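PDB 5IJP: putative uncharacterized protein from Chaetomium thermophilum, which is the SPX domain of the Vtc4 protein and binds inositol hexakisphosphate, probably acting as an inositol polyphosphate sensor in the control of phosphate homeostasis. Local coordinates for residues 78-81 and 82-86. Numbering follows the deposited sequence.
Sequences MEIS and RRIAV
M78 O accepts the backbone N-H of R82 at 3.0 Å (O to N), the first of four successive i to i+4 bonds that carry one alpha-helix without a break through residues 78-81 and 82-86. R83 N bonds to E79 O, I84 N to I80 O at 2.8 Å and A85 N to S81 O in the same way.

On the buried face I80 and I84 are neighbours one turn apart. The branch methyl CG2 of I80 meets the end methyl CD1 of I84 at 3.8 Å, and the two side chains lie at a slant to each other. With CG1 of I80 beside the backbone N (chi1 -73°), CG2 is left anti to that nitrogen and next to I84. On another side, E79 CG lies over one face of the R82 guanidinium, 4.3 Å from R82 NH2. R82 gets there by swinging CG anti to its backbone nitrogen (chi1 -176°) and then bending at chi3, which turns the group back toward the preceding turn. The charged ends do not touch, E79 OE2 and R82 NH2 being 5.1 Å apart, so any attraction between them is probably modest. S81 OG bonds back to A77 O.

R83 leads away from this turn, its guanidinium forming salt bridges with D122 and D126 of helix 110-151. The isoleucines fill the seam of the helical bundle: both touch I123 of helix 110-151, while I80 also meets Y174, and I84 meets L181, on helix 171-190. Thus this part of the long helix 52-97 packs against both neighbours, well away from the inositol hexakisphosphate pocket.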
loop_
_atom_site.group_PDB
_atom_site.type_symbol
_atom_site.label_atom_id
_atom_site.label_comp_id
_atom_site.label_asym_id
_atom_site.label_seq_id
_atom_site.Cartn_x
_atom_site.Cartn_y
_atom_site.Cartn_z
ATOM N N MET A 78 0.482 7.362 -9.449
ATOM C CA MET A 78 0.852 8.143 -10.629
ATOM C C MET A 78 -0.345 8.383 -11.540
ATOM O O MET A 78 -0.438 9.448 -12.151
ATOM C CB MET A 78 1.994 7.470 -11.386
ATOM C CG MET A 78 3.359 7.855 -10.858
ATOM S SD MET A 78 4.710 6.849 -11.519
ATOM C CE MET A 78 4.517 7.140 -13.254
ATOM N N GLU A 79 -1.269 7.399 -11.613
ATOM C CA GLU A 79 -2.512 7.492 -12.384
ATOM C C GLU A 79 -3.437 8.510 -11.717
ATOM O O GLU A 79 -4.111 9.266 -12.416
ATOM C CB GLU A 79 -3.198 6.123 -12.492
ATOM C CG GLU A 79 -2.672 5.274 -13.639
ATOM C CD GLU A 79 -3.002 3.792 -13.607
ATOM O OE1 GLU A 79 -3.549 3.311 -12.587
ATOM O OE2 GLU A 79 -2.686 3.102 -14.602
ATOM N N ILE A 80 -3.433 8.549 -10.363
ATOM C CA ILE A 80 -4.200 9.490 -9.542
ATOM C C ILE A 80 -3.638 10.911 -9.740
ATOM O O ILE A 80 -4.416 11.845 -9.929
ATOM C CB ILE A 80 -4.257 9.033 -8.050
ATOM C CG1 ILE A 80 -5.210 7.824 -7.884
ATOM C CG2 ILE A 80 -4.671 10.175 -7.111
ATOM C CD1 ILE A 80 -4.962 6.941 -6.643
ATOM N N SER A 81 -2.289 11.055 -9.746
ATOM C CA SER A 81 -1.585 12.327 -9.968
ATOM C C SER A 81 -1.909 12.894 -11.356
ATOM O O SER A 81 -2.045 14.110 -11.502
ATOM C CB SER A 81 -0.079 12.144 -9.812
ATOM O OG SER A 81 0.267 11.824 -8.474
ATOM N N ARG A 82 -2.058 12.001 -12.358
ATOM C CA ARG A 82 -2.428 12.332 -13.734
ATOM C C ARG A 82 -3.905 12.762 -13.758
ATOM O O ARG A 82 -4.240 13.734 -14.435
ATOM C CB ARG A 82 -2.189 11.120 -14.655
ATOM C CG ARG A 82 -2.453 11.377 -16.139
ATOM C CD ARG A 82 -2.718 10.086 -16.896
ATOM N NE ARG A 82 -3.978 9.456 -16.493
ATOM C CZ ARG A 82 -4.282 8.177 -16.696
ATOM N NH1 ARG A 82 -5.449 7.694 -16.292
ATOM N NH2 ARG A 82 -3.419 7.370 -17.302
ATOM N N ARG A 83 -4.772 12.048 -12.997
ATOM C CA ARG A 83 -6.205 12.334 -12.864
ATOM C C ARG A 83 -6.445 13.684 -12.186
ATOM O O ARG A 83 -7.393 14.380 -12.550
ATOM C CB ARG A 83 -6.927 11.218 -12.094
ATOM C CG ARG A 83 -7.319 10.025 -12.958
ATOM C CD ARG A 83 -8.209 9.053 -12.205
ATOM N NE ARG A 83 -9.587 9.541 -12.101
ATOM C CZ ARG A 83 -10.540 8.956 -11.383
ATOM N NH1 ARG A 83 -10.279 7.855 -10.688
ATOM N NH2 ARG A 83 -11.762 9.469 -11.350
ATOM N N ILE A 84 -5.586 14.052 -11.210
ATOM C CA ILE A 84 -5.652 15.332 -10.495
ATOM C C ILE A 84 -5.258 16.464 -11.455
ATOM O O ILE A 84 -5.974 17.460 -11.533
ATOM C CB ILE A 84 -4.814 15.314 -9.176
ATOM C CG1 ILE A 84 -5.488 14.419 -8.111
ATOM C CG2 ILE A 84 -4.582 16.736 -8.618
ATOM C CD1 ILE A 84 -4.583 13.942 -6.968
ATOM N N ALA A 85 -4.148 16.281 -12.206
ATOM C CA ALA A 85 -3.609 17.237 -13.180
ATOM C C ALA A 85 -4.608 17.618 -14.279
ATOM O O ALA A 85 -4.697 18.797 -14.625
ATOM C CB ALA A 85 -2.330 16.693 -13.796
ATOM N N VAL A 86 -5.364 16.633 -14.814
ATOM C CA VAL A 86 -6.366 16.879 -15.860
ATOM C C VAL A 86 -7.625 17.543 -15.283
ATOM O O VAL A 86 -8.226 18.377 -15.959
ATOM C CB VAL A 86 -6.700 15.648 -16.753
ATOM C CG1 VAL A 86 -5.511 15.259 -17.627
ATOM C CG2 VAL A 86 -7.196 14.454 -15.938
#